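PDB 7CPX: lovastatin nonaketide synthase, polyketide synthase component from Aspergillus terreus, which works with its partner LovC to build the nonaketide dihydromonacolin L from malonyl-CoA by repeated condensation, reduction and methylation during lovastatin biosynthesis. Local coordinates for residues V1342-R1350 and Q1383-R1394; N1373-L1381 and L1408-L1417. The protein carries 2 engineered substitutions. All blocks are in the same frame, centred on the assembly; numbering follows the deposited sequence.

Contact 1: residues V1342-R1350 and Q1383-R1394; sequences VLASAKEGR and QRVGQHLLPTVR
The guanidinium of Arg1350 lies flat on the peptide between Gly1386 and Gln1387, one face meeting Gly1386 C 3.1 Å and Gln1387 N 3.2 Å from its plane, both toward the rim. Glycine suits this place, since no side chain stands between backbone and group. A bend at chi3 (76°) turns the arginine tip onto this surface. No hydrogen bond crosses here; the charge is met by Glu1363 in a salt bridge with NH2. Within 1383-1394, Gln1387 CD lies in plane at the edge of the Arg1384 guanidinium, and Arg1394 lays one guanidinium face over Pro1391 CA, while the CB of Arg1394 packs on Val1342 CG2. Between Arg1350 and Arg1394 the contact is aliphatic: beta-branched Val1342 fills its place with CG1 3.8 Å from Leu1390 CB. Ala1346 is small enough to let the backbones approach, and its CB touches Val1393 CG2 at 3.7 Å, besides Leu1389 and Leu1390. Leu1343 and Leu1390 cross at about a right angle, CD1 against CD2. The axes of helix segments 1342-1350 and 1389-1393 approach to 9.1 Å, with their directions 115° apart. Around them, Phe1330 of helix 1330-1333 touches Val1393 and Ser1345, and helix 1361-1370 packs against Gln1383.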
loop_
_atom_site.group_PDB
_atom_site.type_symbol
_atom_site.label_atom_id
_atom_site.label_comp_id
_atom_site.label_asym_id
_atom_site.label_seq_id
_atom_site.Cartn_x
_atom_site.Cartn_y
_atom_site.Cartn_z
ATOM N N VAL A 1342 -68.701 37.875 -42.951
ATOM C CA VAL A 1342 -67.290 37.859 -42.567
ATOM C C VAL A 1342 -66.409 37.961 -43.804
ATOM O O VAL A 1342 -65.584 38.873 -43.934
ATOM C CB VAL A 1342 -66.961 36.592 -41.759
ATOM C CG1 VAL A 1342 -65.465 36.506 -41.486
ATOM C CG2 VAL A 1342 -67.733 36.572 -40.465
ATOM N N LEU A 1343 -66.571 37.020 -44.735
ATOM C CA LEU A 1343 -65.772 37.047 -45.954
ATOM C C LEU A 1343 -65.961 38.354 -46.708
ATOM O O LEU A 1343 -65.070 38.777 -47.454
ATOM C CB LEU A 1343 -66.128 35.860 -46.847
ATOM C CG LEU A 1343 -65.370 34.562 -46.559
ATOM C CD1 LEU A 1343 -65.502 34.155 -45.099
ATOM C CD2 LEU A 1343 -65.860 33.449 -47.472
ATOM N N ALA A 1344 -67.111 39.007 -46.531
ATOM C CA ALA A 1344 -67.308 40.317 -47.141
ATOM C C ALA A 1344 -66.530 41.398 -46.397
ATOM O O ALA A 1344 -65.645 42.048 -46.964
ATOM C CB ALA A 1344 -68.800 40.659 -47.176
ATOM N N SER A 1345 -66.831 41.583 -45.110
ATOM C CA SER A 1345 -66.377 42.751 -44.368
ATOM C C SER A 1345 -64.910 42.675 -43.969
ATOM O O SER A 1345 -64.260 43.715 -43.873
ATOM C CB SER A 1345 -67.244 42.936 -43.123
ATOM O OG SER A 1345 -68.606 43.091 -43.479
ATOM N N ALA A 1346 -64.362 41.485 -43.716
ATOM C CA ALA A 1346 -62.934 41.394 -43.423
ATOM C C ALA A 1346 -62.106 41.812 -44.633
ATOM O O ALA A 1346 -61.161 42.608 -44.520
ATOM C CB ALA A 1346 -62.583 39.971 -42.991
ATOM N N LYS A 1347 -62.454 41.288 -45.810
ATOM C CA LYS A 1347 -61.765 41.694 -47.027
ATOM C C LYS A 1347 -62.037 43.155 -47.352
ATOM O O LYS A 1347 -61.162 43.841 -47.886
ATOM C CB LYS A 1347 -62.177 40.794 -48.190
ATOM C CG LYS A 1347 -61.736 39.350 -48.014
ATOM C CD LYS A 1347 -62.003 38.521 -49.256
ATOM C CE LYS A 1347 -61.463 37.109 -49.100
ATOM N NZ LYS A 1347 -61.644 36.299 -50.335
ATOM N N GLU A 1348 -63.232 43.658 -47.028
ATOM C CA GLU A 1348 -63.494 45.082 -47.202
ATOM C C GLU A 1348 -62.641 45.925 -46.262
ATOM O O GLU A 1348 -62.206 47.015 -46.637
ATOM C CB GLU A 1348 -64.976 45.377 -46.980
ATOM C CG GLU A 1348 -65.870 44.926 -48.123
ATOM C CD GLU A 1348 -67.344 45.072 -47.802
ATOM O OE1 GLU A 1348 -67.669 45.529 -46.686
ATOM O OE2 GLU A 1348 -68.178 44.729 -48.666
ATOM N N GLY A 1349 -62.397 45.443 -45.044
ATOM C CA GLY A 1349 -61.510 46.151 -44.139
ATOM C C GLY A 1349 -60.085 46.189 -44.651
ATOM O O GLY A 1349 -59.414 47.222 -44.575
ATOM N N ARG A 1350 -59.601 45.062 -45.177
ATOM C CA ARG A 1350 -58.276 45.064 -45.791
ATOM C C ARG A 1350 -58.235 45.956 -47.027
ATOM O O ARG A 1350 -57.211 46.593 -47.305
ATOM C CB ARG A 1350 -57.857 43.639 -46.153
ATOM C CG ARG A 1350 -57.802 42.690 -44.970
ATOM C CD ARG A 1350 -57.022 41.433 -45.312
ATOM N NE ARG A 1350 -55.582 41.670 -45.332
ATOM C CZ ARG A 1350 -54.683 40.788 -45.746
ATOM N NH1 ARG A 1350 -55.039 39.599 -46.202
ATOM N NH2 ARG A 1350 -53.393 41.108 -45.703
ATOM N N GLN A 1383 -49.838 41.513 -42.714
ATOM C CA GLN A 1383 -50.077 40.389 -43.614
ATOM C C GLN A 1383 -50.644 39.195 -42.854
ATOM O O GLN A 1383 -51.698 38.651 -43.215
ATOM C CB GLN A 1383 -48.768 40.003 -44.305
ATOM C CG GLN A 1383 -48.881 39.726 -45.793
ATOM C CD GLN A 1383 -47.553 39.318 -46.402
ATOM O OE1 GLN A 1383 -46.703 38.735 -45.731
ATOM N NE2 GLN A 1383 -47.365 39.632 -47.679
ATOM N N ARG A 1384 -49.962 38.787 -41.782
ATOM C CA ARG A 1384 -50.282 37.556 -41.071
ATOM C C ARG A 1384 -51.634 37.595 -40.375
ATOM O O ARG A 1384 -52.228 36.535 -40.154
ATOM C CB ARG A 1384 -49.192 37.255 -40.037
ATOM C CG ARG A 1384 -48.054 36.366 -40.531
ATOM C CD ARG A 1384 -47.560 36.746 -41.920
ATOM N NE ARG A 1384 -48.336 36.095 -42.968
ATOM C CZ ARG A 1384 -48.219 34.817 -43.302
ATOM N NH1 ARG A 1384 -47.358 34.017 -42.693
ATOM N NH2 ARG A 1384 -48.988 34.325 -44.270
ATOM N N VAL A 1385 -52.131 38.777 -40.020
ATOM C CA VAL A 1385 -53.396 38.876 -39.304
ATOM C C VAL A 1385 -54.514 39.167 -40.298
ATOM O O VAL A 1385 -55.627 38.651 -40.153
ATOM C CB VAL A 1385 -53.336 39.946 -38.197
ATOM C CG1 VAL A 1385 -52.177 39.658 -37.247
ATOM C CG2 VAL A 1385 -53.229 41.342 -38.793
ATOM N N GLY A 1386 -54.231 39.979 -41.319
ATOM C CA GLY A 1386 -55.228 40.224 -42.343
ATOM C C GLY A 1386 -55.575 38.967 -43.116
ATOM O O GLY A 1386 -56.729 38.762 -43.502
ATOM N N GLN A 1387 -54.585 38.104 -43.352
ATOM C CA GLN A 1387 -54.863 36.840 -44.017
ATOM C C GLN A 1387 -55.661 35.882 -43.146
ATOM O O GLN A 1387 -56.139 34.864 -43.660
ATOM C CB GLN A 1387 -53.551 36.181 -44.440
ATOM C CG GLN A 1387 -52.808 36.940 -45.523
ATOM C CD GLN A 1387 -51.415 36.399 -45.763
ATOM O OE1 GLN A 1387 -50.749 35.939 -44.836
ATOM N NE2 GLN A 1387 -50.968 36.448 -47.012
ATOM N N HIS A 1388 -55.821 36.174 -41.850
ATOM C CA HIS A 1388 -56.486 35.250 -40.941
ATOM C C HIS A 1388 -57.410 35.970 -39.963
ATOM O O HIS A 1388 -57.740 35.422 -38.905
ATOM C CB HIS A 1388 -55.464 34.423 -40.160
ATOM C CG HIS A 1388 -54.356 33.876 -41.005
ATOM N ND1 HIS A 1388 -53.218 34.596 -41.297
ATOM C CD2 HIS A 1388 -54.216 32.681 -41.628
ATOM C CE1 HIS A 1388 -52.422 33.867 -42.059
ATOM N NE2 HIS A 1388 -53.005 32.702 -42.275
ATOM N N LEU A 1389 -57.839 37.191 -40.286
ATOM C CA LEU A 1389 -58.762 37.901 -39.408
ATOM C C LEU A 1389 -60.209 37.470 -39.604
ATOM O O LEU A 1389 -61.073 37.898 -38.832
ATOM C CB LEU A 1389 -58.649 39.419 -39.612
ATOM C CG LEU A 1389 -59.481 40.097 -40.707
ATOM C CD1 LEU A 1389 -59.506 41.600 -40.480
ATOM C CD2 LEU A 1389 -58.939 39.784 -42.084
ATOM N N LEU A 1390 -60.493 36.636 -40.608
ATOM C CA LEU A 1390 -61.875 36.237 -40.869
ATOM C C LEU A 1390 -62.513 35.569 -39.659
ATOM O O LEU A 1390 -63.579 36.026 -39.211
ATOM C CB LEU A 1390 -61.915 35.333 -42.103
ATOM C CG LEU A 1390 -61.765 36.011 -43.470
ATOM C CD1 LEU A 1390 -60.459 36.786 -43.575
ATOM C CD2 LEU A 1390 -61.858 34.976 -44.580
ATOM N N PRO A 1391 -61.933 34.515 -39.079
ATOM C CA PRO A 1391 -62.531 33.951 -37.858
ATOM C C PRO A 1391 -62.567 34.934 -36.705
ATOM O O PRO A 1391 -63.500 34.893 -35.893
ATOM C CB PRO A 1391 -61.633 32.743 -37.552
ATOM C CG PRO A 1391 -60.347 33.034 -38.241
ATOM C CD PRO A 1391 -60.710 33.796 -39.476
ATOM N N THR A 1392 -61.576 35.822 -36.609
ATOM C CA THR A 1392 -61.571 36.811 -35.537
ATOM C C THR A 1392 -62.578 37.923 -35.800
ATOM O O THR A 1392 -63.110 38.512 -34.852
ATOM C CB THR A 1392 -60.171 37.398 -35.372
ATOM O OG1 THR A 1392 -59.832 38.171 -36.531
ATOM C CG2 THR A 1392 -59.144 36.289 -35.191
ATOM N N VAL A 1393 -62.850 38.223 -37.072
ATOM C CA VAL A 1393 -63.784 39.295 -37.400
ATOM C C VAL A 1393 -65.176 38.977 -36.875
ATOM O O VAL A 1393 -65.903 39.877 -36.439
ATOM C CB VAL A 1393 -63.782 39.549 -38.921
ATOM C CG1 VAL A 1393 -65.102 40.145 -39.374
ATOM C CG2 VAL A 1393 -62.640 40.479 -39.294
ATOM N N ARG A 1394 -65.573 37.704 -36.905
ATOM C CA ARG A 1394 -66.837 37.281 -36.313
ATOM C C ARG A 1394 -66.737 37.052 -34.808
ATOM O O ARG A 1394 -67.622 36.413 -34.229
ATOM C CB ARG A 1394 -67.356 36.013 -36.999
ATOM C CG ARG A 1394 -66.346 34.882 -37.137
ATOM C CD ARG A 1394 -67.013 33.633 -37.699
ATOM N NE ARG A 1394 -66.068 32.547 -37.937
ATOM C CZ ARG A 1394 -65.458 32.312 -39.091
ATOM N NH1 ARG A 1394 -65.655 33.083 -40.150
ATOM N NH2 ARG A 1394 -64.627 31.280 -39.187
#

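Contact 2: residues N1373-L1381 and L1408-L1417; sequences NSYHPHVRL and LLTEFYTNTL
Ser1374 packs its CB 3.8 Å from Leu1417 CD1, while its hydroxyl donates to Asn1373 OD1 from above the carbonyl plane. Next, the His1376 and Leu1408 side chains cross at about a right angle, NE2 nearest CD2; the His1376 NE2 stays 4.2 Å from Glu1411 OE1, too far for a bond. Pro1377 sits in the first turn of its helix, where lacking an N-H costs no helical hydrogen bond, and its ring makes a compact wedge: CB lies 3.7 Å from Phe1412 CA, and CG faces Thr1416. The Thr1416 hydroxyl turns back to Phe1412 O, in the carbonyl plane and on a lone pair. With CG anti to the backbone N (chi1 179°), His1378 runs beside Phe1412 in the same direction, the ring centroids 5.3 Å apart and the planes at 37°. Arg1380 adds aliphatic CB and CG against Leu1408 CD2. Last comes Leu1381, whose two methyls take different partners: CD2 meets Leu1408 CB at 3.5 Å, while CD1 reaches the CB of Phe1412 and, more loosely, that of Leu1409. Helix 1554-1561 adds Ile1560 beside Leu1381 and Leu1409. Because no hydrogen bond or salt bridge spans the contact, helix segments 1376-1381 and 1409-1415, roughly antiparallel at 147°, are held mainly by van der Waals packing of apolar and aromatic groups, while Ser1374, Thr1416 and His1378 bond instead to Asn1373, Phe1412 O and Arg1556 O.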
loop_
_atom_site.group_PDB
_atom_site.type_symbol
_atom_site.label_atom_id
_atom_site.label_comp_id
_atom_site.label_asym_id
_atom_site.label_seq_id
_atom_site.Cartn_x
_atom_site.Cartn_y
_atom_site.Cartn_z
ATOM N N ASN A 1373 -35.424 46.031 -43.350
ATOM C CA ASN A 1373 -35.581 46.549 -42.000
ATOM C C ASN A 1373 -36.466 47.794 -41.982
ATOM O O ASN A 1373 -36.787 48.386 -43.015
ATOM C CB ASN A 1373 -34.218 46.881 -41.398
ATOM C CG ASN A 1373 -33.595 48.118 -42.019
ATOM O OD1 ASN A 1373 -33.661 49.209 -41.453
ATOM N ND2 ASN A 1373 -32.993 47.955 -43.192
ATOM N N SER A 1374 -36.854 48.193 -40.772
ATOM C CA SER A 1374 -37.655 49.364 -40.442
ATOM C C SER A 1374 -39.127 49.163 -40.791
ATOM O O SER A 1374 -39.942 50.026 -40.462
ATOM C CB SER A 1374 -37.158 50.649 -41.133
ATOM O OG SER A 1374 -35.766 50.828 -40.939
ATOM N N TYR A 1375 -39.499 48.062 -41.442
ATOM C CA TYR A 1375 -40.894 47.784 -41.747
ATOM C C TYR A 1375 -41.255 46.314 -41.614
ATOM O O TYR A 1375 -42.402 45.955 -41.898
ATOM C CB TYR A 1375 -41.234 48.253 -43.172
ATOM C CG TYR A 1375 -40.029 48.418 -44.069
ATOM C CD1 TYR A 1375 -39.312 47.316 -44.504
ATOM C CD2 TYR A 1375 -39.612 49.674 -44.486
ATOM C CE1 TYR A 1375 -38.216 47.457 -45.327
ATOM C CE2 TYR A 1375 -38.515 49.827 -45.308
ATOM C CZ TYR A 1375 -37.819 48.715 -45.728
ATOM O OH TYR A 1375 -36.724 48.866 -46.548
ATOM N N HIS A 1376 -40.331 45.459 -41.194
ATOM C CA HIS A 1376 -40.572 44.025 -41.217
ATOM C C HIS A 1376 -41.689 43.629 -40.259
ATOM O O HIS A 1376 -42.742 43.166 -40.709
ATOM C CB HIS A 1376 -39.292 43.258 -40.883
ATOM C CG HIS A 1376 -39.519 41.806 -40.600
ATOM N ND1 HIS A 1376 -40.014 40.934 -41.545
ATOM C CD2 HIS A 1376 -39.331 41.076 -39.476
ATOM C CE1 HIS A 1376 -40.115 39.726 -41.018
ATOM N NE2 HIS A 1376 -39.706 39.785 -39.763
ATOM N N PRO A 1377 -41.516 43.793 -38.944
ATOM C CA PRO A 1377 -42.517 43.233 -38.021
ATOM C C PRO A 1377 -43.910 43.810 -38.204
ATOM O O PRO A 1377 -44.887 43.053 -38.213
ATOM C CB PRO A 1377 -41.937 43.567 -36.641
ATOM C CG PRO A 1377 -41.107 44.776 -36.870
ATOM C CD PRO A 1377 -40.509 44.601 -38.234
ATOM N N HIS A 1378 -44.031 45.126 -38.386
ATOM C CA HIS A 1378 -45.349 45.753 -38.421
ATOM C C HIS A 1378 -46.159 45.272 -39.621
ATOM O O HIS A 1378 -47.248 44.704 -39.468
ATOM C CB HIS A 1378 -45.197 47.276 -38.446
ATOM C CG HIS A 1378 -46.499 48.013 -38.514
ATOM N ND1 HIS A 1378 -47.624 47.600 -37.831
ATOM C CD2 HIS A 1378 -46.853 49.138 -39.178
ATOM C CE1 HIS A 1378 -48.615 48.439 -38.076
ATOM N NE2 HIS A 1378 -48.174 49.381 -38.890
ATOM N N VAL A 1379 -45.645 45.494 -40.832
ATOM C CA VAL A 1379 -46.387 45.098 -42.021
ATOM C C VAL A 1379 -46.437 43.582 -42.166
ATOM O O VAL A 1379 -47.382 43.050 -42.760
ATOM C CB VAL A 1379 -45.781 45.765 -43.269
ATOM C CG1 VAL A 1379 -44.558 45.005 -43.746
ATOM C CG2 VAL A 1379 -46.829 45.880 -44.368
ATOM N N ARG A 1380 -45.449 42.862 -41.631
ATOM C CA ARG A 1380 -45.526 41.405 -41.620
ATOM C C ARG A 1380 -46.698 40.930 -40.774
ATOM O O ARG A 1380 -47.417 40.002 -41.164
ATOM C CB ARG A 1380 -44.212 40.818 -41.102
ATOM C CG ARG A 1380 -44.135 39.300 -41.150
ATOM C CD ARG A 1380 -44.256 38.785 -42.574
ATOM N NE ARG A 1380 -43.896 37.377 -42.687
ATOM C CZ ARG A 1380 -43.953 36.680 -43.815
ATOM N NH1 ARG A 1380 -44.368 37.226 -44.947
ATOM N NH2 ARG A 1380 -43.584 35.402 -43.806
ATOM N N LEU A 1381 -46.910 41.551 -39.611
ATOM C CA LEU A 1381 -48.096 41.249 -38.820
ATOM C C LEU A 1381 -49.359 41.670 -39.549
ATOM O O LEU A 1381 -50.386 40.990 -39.463
ATOM C CB LEU A 1381 -48.017 41.942 -37.464
ATOM C CG LEU A 1381 -47.185 41.230 -36.404
ATOM C CD1 LEU A 1381 -47.050 42.116 -35.192
ATOM C CD2 LEU A 1381 -47.818 39.897 -36.025
ATOM N N LEU A 1408 -45.057 37.481 -34.181
ATOM C CA LEU A 1408 -44.351 38.734 -34.402
ATOM C C LEU A 1408 -44.883 39.916 -33.598
ATOM O O LEU A 1408 -44.280 40.992 -33.665
ATOM C CB LEU A 1408 -44.373 39.099 -35.896
ATOM C CG LEU A 1408 -43.673 38.124 -36.847
ATOM C CD1 LEU A 1408 -44.637 37.060 -37.355
ATOM C CD2 LEU A 1408 -43.044 38.875 -38.009
ATOM N N LEU A 1409 -45.978 39.767 -32.847
ATOM C CA LEU A 1409 -46.480 40.897 -32.069
ATOM C C LEU A 1409 -45.446 41.356 -31.049
ATOM O O LEU A 1409 -45.248 42.562 -30.854
ATOM C CB LEU A 1409 -47.795 40.529 -31.379
ATOM C CG LEU A 1409 -48.442 41.628 -30.532
ATOM C CD1 LEU A 1409 -48.894 42.798 -31.393
ATOM C CD2 LEU A 1409 -49.611 41.060 -29.746
ATOM N N THR A 1410 -44.774 40.412 -30.391
ATOM C CA THR A 1410 -43.643 40.778 -29.547
ATOM C C THR A 1410 -42.549 41.439 -30.374
ATOM O O THR A 1410 -41.939 42.426 -29.943
ATOM C CB THR A 1410 -43.101 39.542 -28.828
ATOM O OG1 THR A 1410 -44.089 39.042 -27.920
ATOM C CG2 THR A 1410 -41.832 39.881 -28.060
ATOM N N GLU A 1411 -42.286 40.908 -31.571
ATOM C CA GLU A 1411 -41.327 41.544 -32.465
ATOM C C GLU A 1411 -41.801 42.932 -32.872
ATOM O O GLU A 1411 -40.994 43.858 -32.999
ATOM C CB GLU A 1411 -41.099 40.673 -33.701
ATOM C CG GLU A 1411 -40.543 39.296 -33.387
ATOM C CD GLU A 1411 -40.263 38.483 -34.636
ATOM O OE1 GLU A 1411 -40.495 39.003 -35.748
ATOM O OE2 GLU A 1411 -39.813 37.326 -34.506
ATOM N N PHE A 1412 -43.107 43.098 -33.088
ATOM C CA PHE A 1412 -43.632 44.421 -33.407
ATOM C C PHE A 1412 -43.385 45.397 -32.265
ATOM O O PHE A 1412 -42.998 46.548 -32.494
ATOM C CB PHE A 1412 -45.123 44.327 -33.727
ATOM C CG PHE A 1412 -45.843 45.643 -33.667
ATOM C CD1 PHE A 1412 -45.737 46.556 -34.702
ATOM C CD2 PHE A 1412 -46.637 45.963 -32.578
ATOM C CE1 PHE A 1412 -46.402 47.766 -34.650
ATOM C CE2 PHE A 1412 -47.304 47.170 -32.519
ATOM C CZ PHE A 1412 -47.187 48.073 -33.556
ATOM N N TYR A 1413 -43.602 44.953 -31.027
ATOM C CA TYR A 1413 -43.359 45.822 -29.880
ATOM C C TYR A 1413 -41.881 46.170 -29.749
ATOM O O TYR A 1413 -41.528 47.321 -29.468
ATOM C CB TYR A 1413 -43.854 45.153 -28.596
ATOM C CG TYR A 1413 -45.346 44.904 -28.538
ATOM C CD1 TYR A 1413 -46.235 45.676 -29.275
ATOM C CD2 TYR A 1413 -45.865 43.897 -27.736
ATOM C CE1 TYR A 1413 -47.596 45.448 -29.216
ATOM C CE2 TYR A 1413 -47.223 43.663 -27.672
ATOM C CZ TYR A 1413 -48.085 44.441 -28.413
ATOM O OH TYR A 1413 -49.439 44.209 -28.350
ATOM N N THR A 1414 -41.000 45.189 -29.948
ATOM C CA THR A 1414 -39.606 45.344 -29.548
ATOM C C THR A 1414 -38.698 45.876 -30.649
ATOM O O THR A 1414 -37.706 46.548 -30.345
ATOM C CB THR A 1414 -39.053 44.003 -29.058
ATOM O OG1 THR A 1414 -39.169 43.023 -30.098
ATOM C CG2 THR A 1414 -39.814 43.529 -27.828
ATOM N N ASN A 1415 -39.000 45.601 -31.915
ATOM C CA ASN A 1415 -38.075 45.869 -33.008
ATOM C C ASN A 1415 -38.536 46.952 -33.969
ATOM O O ASN A 1415 -37.689 47.592 -34.597
ATOM C CB ASN A 1415 -37.821 44.586 -33.812
ATOM C CG ASN A 1415 -37.395 43.425 -32.937
ATOM O OD1 ASN A 1415 -37.966 42.338 -33.005
ATOM N ND2 ASN A 1415 -36.388 43.655 -32.101
ATOM N N THR A 1416 -39.840 47.174 -34.110
ATOM C CA THR A 1416 -40.323 48.166 -35.061
ATOM C C THR A 1416 -39.718 49.526 -34.746
ATOM O O THR A 1416 -39.698 49.958 -33.589
ATOM C CB THR A 1416 -41.849 48.247 -35.020
ATOM O OG1 THR A 1416 -42.403 46.928 -34.961
ATOM C CG2 THR A 1416 -42.379 48.950 -36.260
ATOM N N LEU A 1417 -39.217 50.204 -35.778
ATOM C CA LEU A 1417 -38.614 51.518 -35.606
ATOM C C LEU A 1417 -39.650 52.628 -35.484
ATOM O O LEU A 1417 -39.285 53.807 -35.530
ATOM C CB LEU A 1417 -37.655 51.814 -36.763
ATOM C CG LEU A 1417 -36.476 50.844 -36.900
ATOM C CD1 LEU A 1417 -35.447 51.394 -37.872
ATOM C CD2 LEU A 1417 -35.831 50.546 -35.549
#

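Overall arrangement
From the N terminus, helix 1339-1354 supplies the first half of contact 1, and helix 1361-1370 follows. The chain then enters helix 1376-1386, whose first turns open contact 2 and whose last turn, with helix 1389-1393, closes a mostly helical loop of 32 residues back onto 1342-1350. A further run brings helix 1409-1415 onto 1373-1381, closing the second loop of 26 residues. The segments therefore alternate, and the two loops cross. Their centres lie 20 Å apart, joined through helix 1376-1386, which pairs with an earlier helix at one end and a later one at the other. Helix 1420-1436 then leads to strand 1440-1445 of the methyltransferase sheet.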